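Local coordinates for kinesin-like protein (Caenorhabditis elegans, PDB 5X3E), which is a kinesin-6 motor protein that probably couples ATP hydrolysis to force and movement along microtubules, at residues Y221-I224 against C229-L232; E272-G277 against S297-K302. All coordinates share one frame; numbering follows the deposited sequence.

Contact 1: Y221-I224 against C229-L232; sequences YVEI and CYDL
Leu-232 sets its methyl CD1 squarely over the ring of Tyr-221, a CH-pi contact in which the carbon lies 3.4 Å from the ring centroid and 2° off the ring normal. The tyrosine CG stands anti to the backbone N (chi1 -162°), which carries the ring to where Leu-232 lies, and chi2 near 6° turns its face to CD1. The leucine fork suits this place: while CD1 covers the ring, the second branch, CD2, packs against CB of Glu-223 at 3.7 Å, and the glutamate side chain runs across the leucine at about a right angle. The polar ends beyond this apolar patch are held from outside: Tyr-221 OH is hydrogen-bonded to Glu-278 of helix 267-281, and Glu-223 OE2 to Ser-295.

On the opposite face of the sheet, Val-222 and Cys-229 meet diagonally, CG1 beside SG, as two compact groups fitted to a buried surface. Asp-231 there is buried too, and its carboxylate is well supplied with partners. OD1 takes the backbone N of Lys-260 and OD2 that of Leu-233, while OD2 also lies 2.7 Å from water 1, which in turn accepts from Tyr-221 N at 2.8 Å. The aspartate thus ties the second strand back to the first through water.

Between the two faces, Glu-223 and Tyr-230 form a hydrogen-bonded antiparallel pair: Glu-223 N to Tyr-230 O and Tyr-230 N to Glu-223 O both span 2.7 Å. Where the second strand ends, Leu-232 N makes a weak bond to Tyr-221 O (3.0 Å). Regular pairing flanked by non-hydrogen-bonded pairs Val-222/Asp-231 and Ile-224/Cys-229, with a short connection between the strands, is the mark of a beta hairpin, here part of the large mixed sheet of the kinesin motor domain.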
ATOM      1  N   TYR A 221      -9.706   2.770  -0.427  1.00 44.27           N
ATOM      2  CA  TYR A 221      -8.940   3.014  -1.641  1.00 46.25           C
ATOM      3  C   TYR A 221      -8.971   4.507  -1.921  1.00 52.73           C
ATOM      4  O   TYR A 221     -10.044   5.076  -2.153  1.00 54.69           O
ATOM      5  CB  TYR A 221      -9.488   2.221  -2.828  1.00 53.29           C
ATOM      6  CG  TYR A 221      -8.504   2.097  -3.974  1.00 47.34           C
ATOM      7  CD1 TYR A 221      -7.197   2.556  -3.844  1.00 42.63           C
ATOM      8  CD2 TYR A 221      -8.880   1.517  -5.183  1.00 46.03           C
ATOM      9  CE1 TYR A 221      -6.287   2.445  -4.886  1.00 45.68           C
ATOM     10  CE2 TYR A 221      -7.975   1.397  -6.233  1.00 47.42           C
ATOM     11  CZ  TYR A 221      -6.679   1.862  -6.079  1.00 48.98           C
ATOM     12  OH  TYR A 221      -5.775   1.749  -7.113  1.00 49.04           O
ATOM     13  N   VAL A 222      -7.802   5.132  -1.895  1.00 46.51           N
ATOM     14  CA  VAL A 222      -7.676   6.582  -1.916  1.00 58.86           C
ATOM     15  C   VAL A 222      -6.658   6.985  -2.974  1.00 57.39           C
ATOM     16  O   VAL A 222      -5.668   6.280  -3.200  1.00 59.07           O
ATOM     17  CB  VAL A 222      -7.279   7.114  -0.522  1.00 60.58           C
ATOM     18  CG1 VAL A 222      -6.988   8.544  -0.593  1.00 72.34           C
ATOM     19  CG2 VAL A 222      -8.437   6.948   0.442  1.00 68.62           C
ATOM     20  N   GLU A 223      -6.910   8.110  -3.641  1.00 51.56           N
ATOM     21  CA  GLU A 223      -6.023   8.622  -4.676  1.00 58.74           C
ATOM     22  C   GLU A 223      -5.548  10.015  -4.292  1.00 60.31           C
ATOM     23  O   GLU A 223      -6.351  10.859  -3.884  1.00 69.85           O
ATOM     24  CB  GLU A 223      -6.732   8.662  -6.034  1.00 60.12           C
ATOM     25  CG  GLU A 223      -5.891   9.212  -7.170  1.00 64.36           C
ATOM     26  CD  GLU A 223      -6.695   9.399  -8.439  1.00 82.62           C
ATOM     27  OE1 GLU A 223      -7.860   9.841  -8.338  1.00 75.93           O
ATOM     28  OE2 GLU A 223      -6.170   9.098  -9.535  1.00 99.92           O
ATOM     29  N   ILE A 224      -4.253  10.266  -4.443  1.00 60.96           N
ATOM     30  CA  ILE A 224      -3.685  11.594  -4.248  1.00 65.35           C
ATOM     31  C   ILE A 224      -3.259  12.101  -5.621  1.00 64.35           C
ATOM     32  O   ILE A 224      -2.301  11.589  -6.214  1.00 69.80           O
ATOM     33  CB  ILE A 224      -2.511  11.576  -3.263  1.00 59.53           C
ATOM     34  CG1 ILE A 224      -3.006  11.203  -1.869  1.00 57.60           C
ATOM     35  CG2 ILE A 224      -1.820  12.929  -3.237  1.00 61.20           C
ATOM     36  CD1 ILE A 224      -1.897  10.942  -0.885  1.00 57.10           C
ATOM     37  N   CYS A 229      -6.758  15.028  -2.439  1.00 59.53           N
ATOM     38  CA  CYS A 229      -6.990  13.654  -2.026  1.00 50.58           C
ATOM     39  C   CYS A 229      -8.429  13.249  -2.327  1.00 59.47           C
ATOM     40  O   CYS A 229      -9.369  13.949  -1.938  1.00 60.96           O
ATOM     41  CB  CYS A 229      -6.681  13.496  -0.540  1.00 57.98           C
ATOM     42  SG  CYS A 229      -6.788  11.801  -0.000  1.00 58.13           S
ATOM     43  N   TYR A 230      -8.598  12.100  -2.985  1.00 60.34           N
ATOM     44  CA  TYR A 230      -9.907  11.613  -3.403  1.00 52.65           C
ATOM     45  C   TYR A 230     -10.129  10.181  -2.938  1.00 57.39           C
ATOM     46  O   TYR A 230      -9.214   9.354  -2.976  1.00 71.42           O
ATOM     47  CB  TYR A 230     -10.068  11.670  -4.926  1.00 53.53           C
ATOM     48  CG  TYR A 230      -9.886  13.041  -5.519  1.00 63.01           C
ATOM     49  CD1 TYR A 230     -10.958  13.917  -5.624  1.00 69.82           C
ATOM     50  CD2 TYR A 230      -8.644  13.466  -5.972  1.00 66.10           C
ATOM     51  CE1 TYR A 230     -10.801  15.175  -6.165  1.00 71.68           C
ATOM     52  CE2 TYR A 230      -8.477  14.728  -6.515  1.00 68.76           C
ATOM     53  CZ  TYR A 230      -9.559  15.577  -6.608  1.00 81.47           C
ATOM     54  OH  TYR A 230      -9.408  16.838  -7.143  1.00108.84           O
ATOM     55  N   ASP A 231     -11.357   9.896  -2.513  1.00 53.20           N
ATOM     56  CA  ASP A 231     -11.767   8.548  -2.138  1.00 49.37           C
ATOM     57  C   ASP A 231     -12.363   7.864  -3.366  1.00 62.52           C
ATOM     58  O   ASP A 231     -13.481   8.181  -3.785  1.00 66.27           O
ATOM     59  CB  ASP A 231     -12.758   8.594  -0.978  1.00 43.69           C
ATOM     60  CG  ASP A 231     -13.342   7.232  -0.648  1.00 58.85           C
ATOM     61  OD1 ASP A 231     -14.396   7.183   0.030  1.00 56.92           O
ATOM     62  OD2 ASP A 231     -12.739   6.209  -1.047  1.00 50.02           O
ATOM     63  N   LEU A 232     -11.610   6.923  -3.941  1.00 60.60           N
ATOM     64  CA  LEU A 232     -12.060   6.173  -5.111  1.00 58.04           C
ATOM     65  C   LEU A 232     -13.263   5.283  -4.826  1.00 58.49           C
ATOM     66  O   LEU A 232     -13.887   4.805  -5.776  1.00 67.54           O
ATOM     67  CB  LEU A 232     -10.911   5.321  -5.650  1.00 56.13           C
ATOM     68  CG  LEU A 232      -9.611   6.049  -5.987  1.00 52.93           C
ATOM     69  CD1 LEU A 232      -8.521   5.042  -6.300  1.00 38.80           C
ATOM     70  CD2 LEU A 232      -9.836   6.969  -7.162  1.00 38.80           C
TER
HETATM   71  O   HOH W   1     -11.881   4.296   0.600  1.00 45.64           O

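Contact 2: E272-G277 against S297-K302; sequences EVFCLG and SVFTIK. With SO4 (sulfate ion), chain C.
Phe-274 and Phe-299 meet as an edge-to-face (T-shaped) aromatic pair, the edge of Phe-274 directed at the face of Phe-299. The ring centroids are 5.4 Å apart and the planes stand at 82°. The CB of Phe-299 points toward helix 267-281, and with CG anti to its own nitrogen (chi1 -171°) the ring is then placed beside Phe-274.

Apolar packing adds to the ring geometry. CD1 of Phe-274 lies 3.6 Å from CD1 of Phe-299, and CB of Phe-274 comes within 3.8 Å of Phe-299 CE1. The CA atoms of Phe-274 and Phe-299 are 7.9 Å apart, and two flat rings suit that space because they can fill it by meeting edge-to-face. Replacing Phe-299 with an alanine would probably open a gap between helix and strand and deprive the Phe-274 edge of its aromatic face.

Charge is dealt with on the other side of the strand. There the extended Lys-302 reaches a sulfate, NZ to O1 2.7 Å, and also forms a salt bridge with Asp-261. The sulfate, probably from the crystallisation liquor, is further bound by Thr-220 OG1 and Val-256 N.

The aromatic pair lies between helix 267-281 and strand 296-307, with Leu-142 of helix 141-152 touching both rings; the strand is hydrogen-bonded to strands 213-225 and 325-333.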
ATOM      1  N   GLU A 272     -13.018  -7.079  -5.922  1.00 46.21           N
ATOM      2  CA  GLU A 272     -14.134  -6.396  -6.573  1.00 57.01           C
ATOM      3  C   GLU A 272     -14.185  -4.931  -6.170  1.00 51.50           C
ATOM      4  O   GLU A 272     -14.459  -4.057  -7.000  1.00 67.73           O
ATOM      5  CB  GLU A 272     -15.459  -7.082  -6.237  1.00 60.06           C
ATOM      6  CG  GLU A 272     -15.653  -8.452  -6.878  1.00 91.96           C
ATOM      7  CD  GLU A 272     -16.997  -9.080  -6.534  1.00109.11           C
ATOM      8  OE1 GLU A 272     -17.818  -8.415  -5.865  1.00102.50           O
ATOM      9  OE2 GLU A 272     -17.232 -10.240  -6.937  1.00118.85           O
ATOM     10  N   VAL A 273     -13.906  -4.645  -4.901  1.00 51.42           N
ATOM     11  CA  VAL A 273     -13.864  -3.264  -4.442  1.00 62.57           C
ATOM     12  C   VAL A 273     -12.681  -2.538  -5.066  1.00 62.16           C
ATOM     13  O   VAL A 273     -12.810  -1.392  -5.518  1.00 55.36           O
ATOM     14  CB  VAL A 273     -13.827  -3.222  -2.901  1.00 50.06           C
ATOM     15  CG1 VAL A 273     -13.565  -1.816  -2.406  1.00 44.95           C
ATOM     16  CG2 VAL A 273     -15.144  -3.720  -2.342  1.00 45.32           C
ATOM     17  N   PHE A 274     -11.517  -3.193  -5.119  1.00 48.78           N
ATOM     18  CA  PHE A 274     -10.348  -2.577  -5.740  1.00 52.59           C
ATOM     19  C   PHE A 274     -10.626  -2.205  -7.192  1.00 60.36           C
ATOM     20  O   PHE A 274     -10.244  -1.120  -7.646  1.00 65.30           O
ATOM     21  CB  PHE A 274      -9.141  -3.509  -5.638  1.00 52.77           C
ATOM     22  CG  PHE A 274      -7.943  -3.034  -6.414  1.00 53.24           C
ATOM     23  CD1 PHE A 274      -7.074  -2.104  -5.869  1.00 59.77           C
ATOM     24  CD2 PHE A 274      -7.681  -3.525  -7.683  1.00 46.29           C
ATOM     25  CE1 PHE A 274      -5.968  -1.666  -6.578  1.00 57.96           C
ATOM     26  CE2 PHE A 274      -6.578  -3.091  -8.394  1.00 52.61           C
ATOM     27  CZ  PHE A 274      -5.721  -2.162  -7.842  1.00 56.90           C
ATOM     28  N   CYS A 275     -11.277  -3.098  -7.940  1.00 57.16           N
ATOM     29  CA  CYS A 275     -11.583  -2.804  -9.334  1.00 51.03           C
ATOM     30  C   CYS A 275     -12.567  -1.648  -9.460  1.00 60.03           C
ATOM     31  O   CYS A 275     -12.468  -0.854 -10.403  1.00 73.94           O
ATOM     32  CB  CYS A 275     -12.118  -4.052 -10.028  1.00 59.70           C
ATOM     33  SG  CYS A 275     -10.871  -5.344 -10.236  1.00 64.04           S
ATOM     34  N   LEU A 276     -13.521  -1.541  -8.531  1.00 64.99           N
ATOM     35  CA  LEU A 276     -14.416  -0.388  -8.524  1.00 54.09           C
ATOM     36  C   LEU A 276     -13.638   0.909  -8.351  1.00 49.53           C
ATOM     37  O   LEU A 276     -13.920   1.904  -9.027  1.00 63.98           O
ATOM     38  CB  LEU A 276     -15.460  -0.528  -7.416  1.00 49.83           C
ATOM     39  CG  LEU A 276     -16.379   0.687  -7.280  1.00 68.01           C
ATOM     40  CD1 LEU A 276     -17.194   0.880  -8.547  1.00 85.97           C
ATOM     41  CD2 LEU A 276     -17.281   0.550  -6.073  1.00 77.86           C
ATOM     42  N   GLY A 277     -12.647   0.911  -7.461  1.00 47.64           N
ATOM     43  CA  GLY A 277     -11.808   2.088  -7.306  1.00 50.30           C
ATOM     44  C   GLY A 277     -11.025   2.406  -8.565  1.00 53.60           C
ATOM     45  O   GLY A 277     -10.846   3.572  -8.919  1.00 52.81           O
ATOM     46  N   SER A 297      -1.879   6.100  -5.859  1.00 46.32           N
ATOM     47  CA  SER A 297      -3.019   5.296  -5.442  1.00 52.60           C
ATOM     48  C   SER A 297      -2.681   4.585  -4.139  1.00 52.53           C
ATOM     49  O   SER A 297      -1.642   3.921  -4.036  1.00 46.49           O
ATOM     50  CB  SER A 297      -3.410   4.291  -6.528  1.00 44.63           C
ATOM     51  OG  SER A 297      -2.306   3.492  -6.881  1.00 77.88           O
ATOM     52  N   VAL A 298      -3.571   4.706  -3.159  1.00 48.93           N
ATOM     53  CA  VAL A 298      -3.332   4.222  -1.804  1.00 44.78           C
ATOM     54  C   VAL A 298      -4.424   3.218  -1.467  1.00 47.59           C
ATOM     55  O   VAL A 298      -5.591   3.590  -1.280  1.00 42.40           O
ATOM     56  CB  VAL A 298      -3.302   5.372  -0.786  1.00 47.62           C
ATOM     57  CG1 VAL A 298      -3.003   4.843   0.608  1.00 43.41           C
ATOM     58  CG2 VAL A 298      -2.278   6.424  -1.206  1.00 45.67           C
ATOM     59  N   PHE A 299      -4.052   1.949  -1.395  1.00 40.40           N
ATOM     60  CA  PHE A 299      -4.976   0.881  -1.040  1.00 43.98           C
ATOM     61  C   PHE A 299      -4.581   0.367   0.341  1.00 45.41           C
ATOM     62  O   PHE A 299      -3.482  -0.166   0.520  1.00 45.14           O
ATOM     63  CB  PHE A 299      -4.957  -0.224  -2.090  1.00 38.85           C
ATOM     64  CG  PHE A 299      -6.028  -1.256  -1.898  1.00 52.51           C
ATOM     65  CD1 PHE A 299      -7.300  -1.057  -2.406  1.00 43.19           C
ATOM     66  CD2 PHE A 299      -5.763  -2.430  -1.213  1.00 45.44           C
ATOM     67  CE1 PHE A 299      -8.288  -2.008  -2.231  1.00 49.98           C
ATOM     68  CE2 PHE A 299      -6.748  -3.386  -1.035  1.00 43.23           C
ATOM     69  CZ  PHE A 299      -8.012  -3.174  -1.544  1.00 47.30           C
ATOM     70  N   THR A 300      -5.453   0.568   1.324  1.00 52.35           N
ATOM     71  CA  THR A 300      -5.152   0.225   2.709  1.00 41.51           C
ATOM     72  C   THR A 300      -6.020  -0.946   3.148  1.00 40.98           C
ATOM     73  O   THR A 300      -7.253  -0.858   3.114  1.00 53.65           O
ATOM     74  CB  THR A 300      -5.376   1.424   3.626  1.00 51.89           C
ATOM     75  OG1 THR A 300      -4.542   2.510   3.202  1.00 50.27           O
ATOM     76  CG2 THR A 300      -5.035   1.055   5.060  1.00 55.99           C
ATOM     77  N   ILE A 301      -5.374  -2.026   3.571  1.00 36.37           N
ATOM     78  CA  ILE A 301      -6.044  -3.197   4.122  1.00 35.61           C
ATOM     79  C   ILE A 301      -6.013  -3.082   5.636  1.00 46.56           C
ATOM     80  O   ILE A 301      -4.934  -3.033   6.238  1.00 52.44           O
ATOM     81  CB  ILE A 301      -5.376  -4.499   3.654  1.00 42.17           C
ATOM     82  CG1 ILE A 301      -5.244  -4.508   2.130  1.00 45.98           C
ATOM     83  CG2 ILE A 301      -6.167  -5.706   4.144  1.00 34.28           C
ATOM     84  CD1 ILE A 301      -4.262  -5.518   1.601  1.00 47.42           C
ATOM     85  N   LYS A 302      -7.189  -3.015   6.250  1.00 45.19           N
ATOM     86  CA  LYS A 302      -7.314  -2.874   7.693  1.00 48.18           C
ATOM     87  C   LYS A 302      -7.832  -4.166   8.303  1.00 44.55           C
ATOM     88  O   LYS A 302      -8.875  -4.686   7.888  1.00 40.27           O
ATOM     89  CB  LYS A 302      -8.247  -1.720   8.058  1.00 37.63           C
ATOM     90  CG  LYS A 302      -7.803  -0.381   7.523  1.00 38.69           C
ATOM     91  CD  LYS A 302      -8.790   0.702   7.912  1.00 40.31           C
ATOM     92  CE  LYS A 302      -8.332   2.055   7.392  1.00 52.16           C
ATOM     93  NZ  LYS A 302      -9.242   3.149   7.814  1.00 45.30           N
TER
HETATM   94  S   SO4 C 501      -8.191   6.007   5.533  1.00 54.03           S
HETATM   95  O1  SO4 C 501      -8.224   5.458   6.889  1.00 72.43           O
HETATM   96  O2  SO4 C 501      -7.243   5.254   4.716  1.00 86.74           O
HETATM   97  O3  SO4 C 501      -7.765   7.399   5.581  1.00 87.81           O
HETATM   98  O4  SO4 C 501      -9.519   5.939   4.938  1.00 47.79           O

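Overall arrangement
The centres of the two contacts lie about 9 Å apart, and both belong to the kinesin motor domain. Along the chain they come in series: the hairpin of contact 1 is complete before helix 267-281 and strand 296-307 form contact 2. Strands 213-225 and 296-307 are antiparallel neighbours in one mixed sheet, joined where Val-222 O probably accepts a hydrogen bond from Val-298 N (2.6 Å). Tyr-221 links the two, since its ring meets that of Phe-274 at about 20° and that of Phe-299 edge-to-face. Contact 1 thus builds the sheet by strand pairing, whereas contact 2 packs a helix against it, so together they form a continuous piece of the motor core.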